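Local coordinates for protein berberine bridge enzyme-like 28 (Arabidopsis thaliana, PDB 5D79) that is an FAD-dependent oxidoreductase of the berberine bridge enzyme-like family, involved in adaptation of the plant to salt stress, at residues A[30-35]-A[96-102]; A[280-286]-A[316-321]; A[397-403]-A[424-430]; A[486-490]-A[525-530]. One frame throughout, in Å; residues are numbered along the deposited sequence.

Interaction 1. Residues A[30-35]-A[96-102]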
# COMPACT_ATOMS: atom_id res chain seq x y z
N ASP A 30 12.26 -31.57 -10.53
CA ASP A 30 11.04 -32.34 -10.48
C ASP A 30 9.85 -31.40 -10.40
O ASP A 30 8.80 -31.64 -11.00
CB ASP A 30 11.03 -33.31 -9.28
CG ASP A 30 12.36 -34.02 -9.08
OD1 ASP A 30 13.25 -33.46 -8.40
OD2 ASP A 30 12.51 -35.16 -9.57
N PHE A 31 10.04 -30.31 -9.65
CA PHE A 31 9.02 -29.29 -9.48
C PHE A 31 8.52 -28.84 -10.84
O PHE A 31 7.32 -28.87 -11.12
CB PHE A 31 9.56 -28.10 -8.68
CG PHE A 31 8.73 -26.84 -8.83
CD1 PHE A 31 7.47 -26.75 -8.26
CD2 PHE A 31 9.22 -25.76 -9.54
CE1 PHE A 31 6.71 -25.61 -8.40
CE2 PHE A 31 8.46 -24.61 -9.68
CZ PHE A 31 7.20 -24.54 -9.11
N LEU A 32 9.47 -28.45 -11.70
CA LEU A 32 9.17 -28.04 -13.07
C LEU A 32 8.39 -29.11 -13.81
O LEU A 32 7.37 -28.82 -14.44
CB LEU A 32 10.46 -27.72 -13.83
CG LEU A 32 11.31 -26.55 -13.34
CD1 LEU A 32 12.71 -26.63 -13.92
CD2 LEU A 32 10.65 -25.23 -13.71
N LYS A 33 8.86 -30.35 -13.71
CA LYS A 33 8.20 -31.47 -14.36
C LYS A 33 6.80 -31.65 -13.80
O LYS A 33 5.84 -31.91 -14.53
CB LYS A 33 9.01 -32.76 -14.20
CG LYS A 33 9.89 -33.10 -15.41
CD LYS A 33 11.38 -33.04 -15.09
CE LYS A 33 12.24 -33.37 -16.30
NZ LYS A 33 13.69 -33.17 -16.02
N CYS A 34 6.69 -31.48 -12.48
CA CYS A 34 5.43 -31.63 -11.79
C CYS A 34 4.37 -30.67 -12.34
O CYS A 34 3.20 -31.04 -12.45
CB CYS A 34 5.63 -31.40 -10.29
SG CYS A 34 4.12 -31.35 -9.32
N LEU A 35 4.79 -29.46 -12.68
CA LEU A 35 3.88 -28.44 -13.21
C LEU A 35 3.29 -28.83 -14.58
O LEU A 35 2.17 -28.44 -14.92
CB LEU A 35 4.60 -27.09 -13.34
CG LEU A 35 5.04 -26.34 -12.08
CD1 LEU A 35 5.77 -25.06 -12.45
CD2 LEU A 35 3.86 -26.02 -11.18
N CYS A 96 2.53 -28.52 -6.16
CA CYS A 96 3.85 -28.99 -6.61
C CYS A 96 5.00 -28.43 -5.79
O CYS A 96 5.98 -29.13 -5.53
CB CYS A 96 4.08 -28.64 -8.08
SG CYS A 96 3.11 -29.59 -9.25
N ALA A 97 4.91 -27.15 -5.41
CA ALA A 97 5.95 -26.49 -4.62
C ALA A 97 6.17 -27.25 -3.32
O ALA A 97 7.29 -27.66 -2.99
CB ALA A 97 5.57 -25.03 -4.34
N GLN A 98 5.08 -27.45 -2.60
CA GLN A 98 5.12 -28.16 -1.34
C GLN A 98 5.63 -29.59 -1.50
O GLN A 98 6.31 -30.11 -0.62
CB GLN A 98 3.73 -28.15 -0.71
CG GLN A 98 3.22 -26.75 -0.47
CD GLN A 98 1.99 -26.71 0.40
OE1 GLN A 98 2.04 -27.01 1.59
NE2 GLN A 98 0.86 -26.32 -0.19
N LEU A 99 5.31 -30.21 -2.63
CA LEU A 99 5.71 -31.59 -2.88
C LEU A 99 7.22 -31.71 -3.13
O LEU A 99 7.82 -32.73 -2.85
CB LEU A 99 4.94 -32.17 -4.07
CG LEU A 99 5.05 -33.67 -4.32
CD1 LEU A 99 4.11 -34.44 -3.39
CD2 LEU A 99 4.76 -34.00 -5.77
N HIS A 100 7.83 -30.65 -3.64
CA HIS A 100 9.24 -30.72 -4.00
C HIS A 100 10.10 -29.74 -3.21
O HIS A 100 11.28 -29.56 -3.51
CB HIS A 100 9.39 -30.49 -5.51
CG HIS A 100 8.68 -31.51 -6.34
ND1 HIS A 100 9.20 -32.76 -6.60
CD2 HIS A 100 7.48 -31.46 -6.97
CE1 HIS A 100 8.36 -33.44 -7.35
NE2 HIS A 100 7.31 -32.68 -7.60
N GLY A 101 9.51 -29.11 -2.20
CA GLY A 101 10.25 -28.25 -1.31
C GLY A 101 10.61 -26.91 -1.93
O GLY A 101 11.63 -26.31 -1.59
N ILE A 102 9.77 -26.43 -2.83
CA ILE A 102 10.05 -25.17 -3.48
C ILE A 102 9.30 -24.01 -2.81
O ILE A 102 8.09 -24.06 -2.58
CB ILE A 102 9.70 -25.22 -4.96
CG1 ILE A 102 10.74 -26.05 -5.69
CG2 ILE A 102 9.69 -23.82 -5.54
CD1 ILE A 102 12.13 -25.45 -5.64

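Interaction 2. Residues A[280-286]-A[316-321]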
# COMPACT_ATOMS: atom_id res chain seq x y z
N VAL A 280 -12.57 17.26 11.31
CA VAL A 280 -13.49 17.89 10.37
C VAL A 280 -14.50 16.86 9.89
O VAL A 280 -14.33 15.69 10.19
CB VAL A 280 -12.75 18.51 9.16
CG1 VAL A 280 -12.02 19.78 9.59
CG2 VAL A 280 -11.81 17.50 8.53
N PRO A 281 -15.56 17.28 9.16
CA PRO A 281 -16.51 16.24 8.74
C PRO A 281 -15.86 15.16 7.89
O PRO A 281 -14.82 15.40 7.29
CB PRO A 281 -17.55 17.03 7.93
CG PRO A 281 -17.51 18.40 8.51
CD PRO A 281 -16.06 18.63 8.83
N ASP A 282 -16.48 13.98 7.88
CA ASP A 282 -16.00 12.81 7.14
C ASP A 282 -15.82 13.11 5.67
O ASP A 282 -15.02 12.48 4.99
CB ASP A 282 -16.97 11.64 7.29
CG ASP A 282 -16.93 11.01 8.66
OD1 ASP A 282 -16.19 11.51 9.53
OD2 ASP A 282 -17.66 10.01 8.88
N ASP A 283 -16.59 14.08 5.18
CA ASP A 283 -16.57 14.47 3.76
C ASP A 283 -15.29 15.22 3.35
O ASP A 283 -14.97 15.29 2.17
CB ASP A 283 -17.80 15.33 3.44
CG ASP A 283 -19.09 14.52 3.40
OD1 ASP A 283 -19.03 13.32 3.07
OD2 ASP A 283 -20.17 15.09 3.68
N LEU A 284 -14.57 15.77 4.33
CA LEU A 284 -13.38 16.58 4.07
C LEU A 284 -12.06 15.86 4.36
O LEU A 284 -11.77 15.48 5.49
CB LEU A 284 -13.43 17.88 4.88
CG LEU A 284 -12.27 18.87 4.68
CD1 LEU A 284 -12.08 19.17 3.20
CD2 LEU A 284 -12.53 20.17 5.44
N PHE A 285 -11.26 15.70 3.31
CA PHE A 285 -9.93 15.11 3.38
C PHE A 285 -8.89 16.18 3.14
O PHE A 285 -8.88 16.79 2.08
CB PHE A 285 -9.79 14.00 2.32
CG PHE A 285 -8.40 13.41 2.22
CD1 PHE A 285 -8.00 12.40 3.08
CD2 PHE A 285 -7.50 13.87 1.27
CE1 PHE A 285 -6.73 11.86 2.98
CE2 PHE A 285 -6.23 13.33 1.17
CZ PHE A 285 -5.84 12.32 2.02
N ILE A 286 -8.02 16.42 4.12
CA ILE A 286 -6.96 17.42 3.98
C ILE A 286 -5.57 16.85 4.30
O ILE A 286 -5.23 16.60 5.46
CB ILE A 286 -7.19 18.66 4.90
CG1 ILE A 286 -8.67 18.88 5.20
CG2 ILE A 286 -6.58 19.92 4.29
CD1 ILE A 286 -8.86 19.91 6.25
N LEU A 316 -17.18 25.58 5.10
CA LEU A 316 -16.67 24.66 6.10
C LEU A 316 -15.23 25.01 6.46
O LEU A 316 -14.82 24.88 7.62
CB LEU A 316 -16.77 23.22 5.60
CG LEU A 316 -16.35 22.09 6.55
CD1 LEU A 316 -17.17 22.09 7.82
CD2 LEU A 316 -16.46 20.75 5.86
N MET A 317 -14.46 25.49 5.49
CA MET A 317 -13.04 25.71 5.73
C MET A 317 -12.73 27.05 6.40
O MET A 317 -11.67 27.20 6.99
CB MET A 317 -12.27 25.61 4.41
CG MET A 317 -11.96 24.17 3.98
SD MET A 317 -10.39 23.52 4.58
CE MET A 317 -9.26 24.70 3.85
N GLU A 318 -13.63 28.02 6.30
CA GLU A 318 -13.44 29.29 7.00
C GLU A 318 -13.81 29.12 8.47
O GLU A 318 -13.31 29.82 9.35
CB GLU A 318 -14.27 30.41 6.35
CG GLU A 318 -13.81 30.80 4.94
CD GLU A 318 -14.98 31.02 3.99
OE1 GLU A 318 -16.14 30.87 4.43
OE2 GLU A 318 -14.73 31.33 2.80
N GLU A 319 -14.69 28.15 8.70
CA GLU A 319 -15.16 27.76 10.02
C GLU A 319 -14.13 26.95 10.81
O GLU A 319 -13.85 27.26 11.97
CB GLU A 319 -16.46 26.95 9.87
CG GLU A 319 -16.87 26.14 11.08
CD GLU A 319 -17.61 26.96 12.12
OE1 GLU A 319 -17.75 28.19 11.91
OE2 GLU A 319 -18.05 26.37 13.13
N LYS A 320 -13.55 25.93 10.18
CA LYS A 320 -12.68 25.00 10.88
C LYS A 320 -11.17 25.23 10.64
O LYS A 320 -10.34 24.84 11.47
CB LYS A 320 -13.04 23.56 10.50
CG LYS A 320 -14.46 23.11 10.85
CD LYS A 320 -14.70 23.11 12.36
CE LYS A 320 -15.64 21.97 12.78
NZ LYS A 320 -15.02 20.60 12.66
N PHE A 321 -10.82 25.87 9.53
CA PHE A 321 -9.42 26.00 9.12
C PHE A 321 -9.19 27.31 8.36
O PHE A 321 -8.71 27.30 7.23
CB PHE A 321 -9.04 24.80 8.23
CG PHE A 321 -7.56 24.51 8.16
CD1 PHE A 321 -6.63 25.31 8.80
CD2 PHE A 321 -7.10 23.42 7.43
CE1 PHE A 321 -5.28 25.03 8.72
CE2 PHE A 321 -5.75 23.13 7.34
CZ PHE A 321 -4.84 23.94 7.99

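Interaction 3. Residues A[397-403]-A[424-430]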
# COMPACT_ATOMS: atom_id res chain seq x y z
N LYS A 397 9.98 13.23 0.30
CA LYS A 397 8.69 13.72 0.77
C LYS A 397 8.44 13.35 2.23
O LYS A 397 8.84 12.28 2.70
CB LYS A 397 7.55 13.16 -0.11
CG LYS A 397 7.77 13.30 -1.60
CD LYS A 397 6.51 13.01 -2.41
CE LYS A 397 6.75 13.38 -3.87
NZ LYS A 397 5.54 13.28 -4.73
N ILE A 398 7.77 14.25 2.96
CA ILE A 398 7.15 13.88 4.23
C ILE A 398 5.66 14.18 4.11
O ILE A 398 5.25 15.32 3.92
CB ILE A 398 7.80 14.62 5.41
CG1 ILE A 398 9.20 14.05 5.63
CG2 ILE A 398 6.98 14.45 6.68
CD1 ILE A 398 10.08 14.89 6.52
N ILE A 399 4.86 13.12 4.16
CA ILE A 399 3.45 13.19 3.81
C ILE A 399 2.58 12.93 5.02
O ILE A 399 2.66 11.87 5.63
CB ILE A 399 3.09 12.17 2.69
CG1 ILE A 399 4.12 12.22 1.55
CG2 ILE A 399 1.71 12.45 2.12
CD1 ILE A 399 4.21 10.93 0.74
N LEU A 400 1.72 13.88 5.36
CA LEU A 400 0.86 13.76 6.53
C LEU A 400 -0.58 13.49 6.08
O LEU A 400 -1.22 14.33 5.45
CB LEU A 400 0.93 15.02 7.42
CG LEU A 400 2.18 15.24 8.29
CD1 LEU A 400 3.43 15.46 7.47
CD2 LEU A 400 1.96 16.42 9.20
N THR A 401 -1.07 12.30 6.42
CA THR A 401 -2.38 11.82 6.01
C THR A 401 -3.34 11.74 7.19
O THR A 401 -3.13 10.96 8.11
CB THR A 401 -2.25 10.44 5.35
OG1 THR A 401 -1.45 10.58 4.17
CG2 THR A 401 -3.60 9.89 4.94
N PRO A 402 -4.43 12.54 7.15
CA PRO A 402 -5.31 12.63 8.32
C PRO A 402 -6.17 11.37 8.52
O PRO A 402 -6.76 10.85 7.58
CB PRO A 402 -6.19 13.83 7.98
CG PRO A 402 -6.30 13.77 6.47
CD PRO A 402 -4.97 13.25 5.99
N PHE A 403 -6.22 10.88 9.75
CA PHE A 403 -7.17 9.82 10.10
C PHE A 403 -8.43 10.46 10.72
O PHE A 403 -8.90 11.50 10.24
CB PHE A 403 -6.52 8.80 11.05
CG PHE A 403 -5.60 7.83 10.35
CD1 PHE A 403 -4.98 8.18 9.15
CD2 PHE A 403 -5.38 6.56 10.86
CE1 PHE A 403 -4.13 7.28 8.47
CE2 PHE A 403 -4.54 5.65 10.21
CZ PHE A 403 -3.91 6.01 9.01
N LEU A 424 -4.24 10.54 15.28
CA LEU A 424 -4.63 11.77 14.60
C LEU A 424 -4.34 11.67 13.09
O LEU A 424 -5.20 11.96 12.26
CB LEU A 424 -3.90 12.97 15.21
CG LEU A 424 -4.04 13.21 16.71
CD1 LEU A 424 -3.45 14.54 17.02
CD2 LEU A 424 -5.49 13.18 17.11
N TYR A 425 -3.12 11.27 12.75
CA TYR A 425 -2.74 11.11 11.36
C TYR A 425 -1.57 10.15 11.20
O TYR A 425 -0.93 9.76 12.18
CB TYR A 425 -2.40 12.47 10.73
CG TYR A 425 -1.23 13.21 11.36
CD1 TYR A 425 -1.44 14.08 12.43
CD2 TYR A 425 0.05 13.05 10.87
CE1 TYR A 425 -0.39 14.77 13.01
CE2 TYR A 425 1.12 13.75 11.45
CZ TYR A 425 0.89 14.60 12.51
OH TYR A 425 1.93 15.29 13.09
N GLU A 426 -1.31 9.76 9.97
CA GLU A 426 -0.19 8.90 9.65
C GLU A 426 0.83 9.75 8.90
O GLU A 426 0.46 10.68 8.18
CB GLU A 426 -0.66 7.68 8.84
CG GLU A 426 0.41 6.64 8.53
CD GLU A 426 1.09 6.87 7.18
OE1 GLU A 426 0.61 7.73 6.41
OE2 GLU A 426 2.09 6.18 6.90
N ILE A 427 2.10 9.46 9.10
CA ILE A 427 3.13 10.24 8.44
C ILE A 427 4.15 9.31 7.78
O ILE A 427 4.65 8.37 8.40
CB ILE A 427 3.82 11.22 9.44
CG1 ILE A 427 4.96 11.99 8.78
CG2 ILE A 427 4.31 10.49 10.68
CD1 ILE A 427 5.43 13.13 9.63
N GLN A 428 4.44 9.57 6.50
CA GLN A 428 5.42 8.79 5.77
C GLN A 428 6.60 9.66 5.39
O GLN A 428 6.44 10.75 4.89
CB GLN A 428 4.79 8.18 4.50
CG GLN A 428 5.77 7.34 3.67
CD GLN A 428 5.24 6.99 2.29
OE1 GLN A 428 4.19 7.48 1.86
NE2 GLN A 428 5.98 6.12 1.59
N TYR A 429 7.79 9.16 5.65
CA TYR A 429 9.03 9.79 5.19
C TYR A 429 9.60 8.93 4.07
O TYR A 429 9.98 7.78 4.29
CB TYR A 429 10.05 9.92 6.32
CG TYR A 429 9.45 9.97 7.73
CD1 TYR A 429 9.13 8.80 8.42
CD2 TYR A 429 9.24 11.19 8.37
CE1 TYR A 429 8.61 8.85 9.70
CE2 TYR A 429 8.71 11.25 9.64
CZ TYR A 429 8.39 10.07 10.31
OH TYR A 429 7.88 10.12 11.59
N VAL A 430 9.65 9.47 2.86
CA VAL A 430 10.09 8.67 1.71
C VAL A 430 11.05 9.47 0.83
O VAL A 430 10.81 10.64 0.52
CB VAL A 430 8.87 8.15 0.89
CG1 VAL A 430 7.92 9.29 0.54
CG2 VAL A 430 9.32 7.39 -0.35
O HOH W 1 0.99 10.13 4.92

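Interaction 4. Residues A[486-490]-A[525-530]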
# COMPACT_ATOMS: atom_id res chain seq x y z
N LYS A 486 14.64 -18.18 19.71
CA LYS A 486 14.56 -19.63 19.49
C LYS A 486 13.51 -20.00 18.45
O LYS A 486 13.77 -20.80 17.55
CB LYS A 486 14.23 -20.38 20.79
CG LYS A 486 13.67 -21.79 20.52
CD LYS A 486 13.28 -22.55 21.79
CE LYS A 486 12.35 -23.74 21.47
NZ LYS A 486 12.95 -24.79 20.57
N THR A 487 12.33 -19.42 18.59
CA THR A 487 11.22 -19.73 17.71
C THR A 487 10.88 -18.54 16.83
O THR A 487 11.24 -17.41 17.13
CB THR A 487 9.96 -20.15 18.50
OG1 THR A 487 9.71 -19.18 19.53
CG2 THR A 487 10.16 -21.54 19.12
N LYS A 488 10.17 -18.81 15.74
CA LYS A 488 9.75 -17.73 14.89
C LYS A 488 8.74 -16.85 15.61
O LYS A 488 8.73 -15.65 15.40
CB LYS A 488 9.17 -18.27 13.59
CG LYS A 488 10.20 -18.95 12.73
CD LYS A 488 9.66 -19.27 11.35
CE LYS A 488 9.24 -18.01 10.60
NZ LYS A 488 8.86 -18.33 9.20
N TYR A 489 7.93 -17.44 16.48
CA TYR A 489 6.93 -16.65 17.19
C TYR A 489 7.55 -15.50 17.99
O TYR A 489 7.05 -14.38 17.96
CB TYR A 489 6.09 -17.52 18.14
CG TYR A 489 5.22 -16.69 19.08
CD1 TYR A 489 3.99 -16.21 18.68
CD2 TYR A 489 5.66 -16.37 20.37
CE1 TYR A 489 3.20 -15.44 19.53
CE2 TYR A 489 4.88 -15.60 21.23
CZ TYR A 489 3.66 -15.14 20.80
OH TYR A 489 2.89 -14.37 21.64
N GLU A 490 8.62 -15.79 18.72
CA GLU A 490 9.21 -14.77 19.58
C GLU A 490 9.96 -13.73 18.74
O GLU A 490 10.00 -12.55 19.10
CB GLU A 490 10.14 -15.40 20.63
CG GLU A 490 9.44 -16.35 21.62
CD GLU A 490 8.54 -15.66 22.66
OE1 GLU A 490 8.44 -14.40 22.64
OE2 GLU A 490 7.94 -16.37 23.50
N SER A 525 6.87 -12.44 7.72
CA SER A 525 5.55 -13.06 7.78
C SER A 525 5.10 -13.38 9.22
O SER A 525 5.93 -13.47 10.14
CB SER A 525 5.51 -14.33 6.91
OG SER A 525 6.46 -15.28 7.36
N ILE A 526 3.79 -13.53 9.40
CA ILE A 526 3.20 -13.87 10.68
C ILE A 526 3.65 -15.27 11.07
O ILE A 526 3.55 -16.19 10.25
CB ILE A 526 1.65 -13.81 10.62
CG1 ILE A 526 1.17 -12.40 10.23
CG2 ILE A 526 1.02 -14.28 11.92
CD1 ILE A 526 1.49 -11.32 11.25
N PRO A 527 4.16 -15.44 12.30
CA PRO A 527 4.66 -16.75 12.74
C PRO A 527 3.58 -17.69 13.26
O PRO A 527 2.47 -17.27 13.64
CB PRO A 527 5.63 -16.38 13.87
CG PRO A 527 4.97 -15.20 14.50
CD PRO A 527 4.40 -14.41 13.33
N LEU A 528 3.90 -18.98 13.28
CA LEU A 528 3.06 -19.95 13.94
C LEU A 528 3.17 -19.80 15.45
O LEU A 528 4.18 -19.33 15.98
CB LEU A 528 3.44 -21.37 13.53
CG LEU A 528 3.25 -21.88 12.11
CD1 LEU A 528 4.02 -23.17 11.96
CD2 LEU A 528 1.79 -22.11 11.79
N VAL A 529 2.12 -20.22 16.15
CA VAL A 529 2.06 -20.16 17.60
C VAL A 529 3.04 -21.14 18.28
O VAL A 529 3.50 -22.11 17.67
CB VAL A 529 0.61 -20.44 18.07
CG1 VAL A 529 0.37 -21.93 18.20
CG2 VAL A 529 0.29 -19.71 19.37
N ASN A 530 3.36 -20.86 19.54
CA ASN A 530 4.22 -21.74 20.35
C ASN A 530 3.42 -22.89 20.97
O ASN A 530 3.62 -24.06 20.62
CB ASN A 530 4.92 -20.94 21.46
CG ASN A 530 6.25 -20.31 21.00
OD1 ASN A 530 6.71 -20.52 19.88
ND2 ASN A 530 6.86 -19.53 21.89
O HOH W 2 5.75 -17.11 9.00
O HOH W 3 6.77 -20.10 16.13

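Interaction 1. Residues A[30-35]-A[96-102]
C34 and C96 join two nearly antiparallel helices through a disulfide, tying the N-terminal helix 29-36 to helix 87-100 of the PCMH-type FAD-binding domain. The axes approach to 9.1 Å at an angle of 148°. The two half-cystines use different torsions: SG of C34 stands opposite its own backbone N (chi1 173°), whereas SG of C96 lies beside its N and opposite the carbonyl carbon, and the bridge closes with a chi3 of -77°. On one flank of the bridge the F31 ring reaches across to the second helix. Its edge meets the backbone at C96 and A97, with CE1 3.8 Å from A97 N; one face receives CG2 of I102 almost over its centre, while L35 CG lies against the opposite face toward the rim. S80 of strand 80-82 also touches F31. On the other flank, H100 lays a ring face against the backbone of the first helix, with D30 C and F31 N over its centre, and L99 CG lies against the reverse face, toward its rim. Replacing H100 by an alanine would probably open a gap beside the disulfide and leave the backbone of D30 and F31 without this flat cover. The imidazole also turns its edge to the bridge, C34 SG lying 4.8 Å from the ring centroid, and its NE2 comes to 3.4 Å from C34 CB.

Interaction 2. Residues A[280-286]-A[316-321]
The two methyls of L316 come up against CG and CD of the P281 ring, with CD2 of L316 lying 3.7 Å from CD of P281. The leucine CG stands opposite its backbone N (chi1 -177°), which carries both methyls to the proline. The same CD2 also serves L284, whose side chain slides past that of L316 in the opposite direction, with L284 CD2 4.0 Å from L316 CD2. M317 comes in across L284 at about a right angle. Its chain is bent at chi2 and chi3, which brings SD to 4.1 Å from L284 CD2. Farther along the strand, I286 and F321 run past each other in opposite senses, and CD1 of I286 touches the ring at its edge, 4.1 Å from F321 CD2. V280 and K320 likewise slide past each other in opposite directions: V280 CG1 lies 4.0 Å from K320 CB, and the folded lysine chain brings its NZ to 3.9 Å from V280 CA. The contact rests mainly on apolar side chains, with the aliphatic part of K320 at one end. F256 of strand 253-260 and Y306 of strand 298-306 border L284, while W273 and I269 of helix 263-276 pack on F321. The type I turn from P281 to L284 leads into strand 284-292, and helix 310-320 lies over the start of that strand: the packing of a helix on one face of an antiparallel beta-sheet.

Interaction 3. Residues A[397-403]-A[424-430]
K397 pairs with V430 at one end of an antiparallel ladder, its N giving a 2.7 Å bond to V430 O and its O taking one from V430 N. I398, a non-hydrogen-bonded partner of Y429, sends CG2 to 3.6 Å from I427 CD1 and lays CG1 at the edge of the Y429 ring. I399 pairs with Q428 through the backbone, and I399 CD1 lies alongside the Q428 side chain, 3.6 Å from Q428 OE1, while Q428 NE2 bonds to Y113 OH. That side chain is about 5 Å from the bound FAD, placing this face toward the flavin. L400 points to the other face with CG opposite the carbonyl carbon (chi1 -75°), which sets CD1 against I427 CD1 and CD2 3.6 Å from Y425 CE2. Shortening L400 to an alanine would probably open a gap beside I427 and take away the methyl packed against Y425 CE2. T401 exchanges two backbone bonds with E426, T401 N to E426 O being nearly straight (175°); a water 2.6 Å from T401 OG1 also lies near E426 OE1 and I399 O, with more acceptors around it than protons, and OG1 also bonds to R287. P402 places its CA 3.8 Å from Y425 CB. F403 N ends the ladder on L424 O, its ring crossing E426 with F403 CE1 3.5 Å from E426 CB. Strand 284-292 flanks the pair beside 396-402 and strand 363-372 beside 425-434, where L424 and Y425 form a classic beta bulge opposite V372; helix 441-458 packs on I398 and Y429.

Interaction 4. Residues A[486-490]-A[525-530]
The P527 ring packs against the backbone of Y489, its CG 3.6 Å from Y489 CA, and Y489 CB rests 3.4 Å from L528 O. With CG opposite the backbone N (chi1 169°), the tyrosine ring runs on to E505, whose OE2 is hydrogen-bonded to the phenol OH. The N530 side chain crosses the ring at about a right angle, the amide plane turned 56° from the ring plane, and N530 ND2 stands 3.7 Å from Y489 CD2. Its OD1 takes a weak hydrogen bond of 3.3 Å from OG1 of T487. That threonine is the N-cap residue of helix 488-500, and the contact joins the first turn of this helix to the loop after helix 504-514, in the region of the berberine and berberine-like family. A water bridges the two backbones, accepting from Y489 N and donating to L528 O. K488 packs its CB 4.0 Å from P527 CB, while the chain, bent at chi3, swings NZ toward S525. There a second water accepts a bond from S525 OG, 2.6 Å away, and donates to I526 O; its bond from K488 NZ is weak. The stronger partner of this ammonium is D518, in a salt bridge, and the lysine also makes a cation-pi contact with Y481. F504, at the start of helix 504-514, also packs on P527.

Along the chain the four contacts follow one another in series. Interactions 2 and 3 are neighbours, with centres 18 Å apart: strands 284-292 and 396-402 lie side by side in the seven-stranded antiparallel sheet, and F285 touches P402 and T401. Interaction 1 lies on the far side of the chain's centre from both, 56 Å from interaction 2 between centres, where the N-terminal helix meets the FAD-binding domain. Interaction 4, near the C terminus, has its centre 26 Å from that of interaction 1. There I526 N bonds to S235 OG and the S525 side chain is about 8 Å from the FAD, so the C-terminal part returns to the FAD-binding domain, while interaction 3 belongs to the sheet facing the flavin.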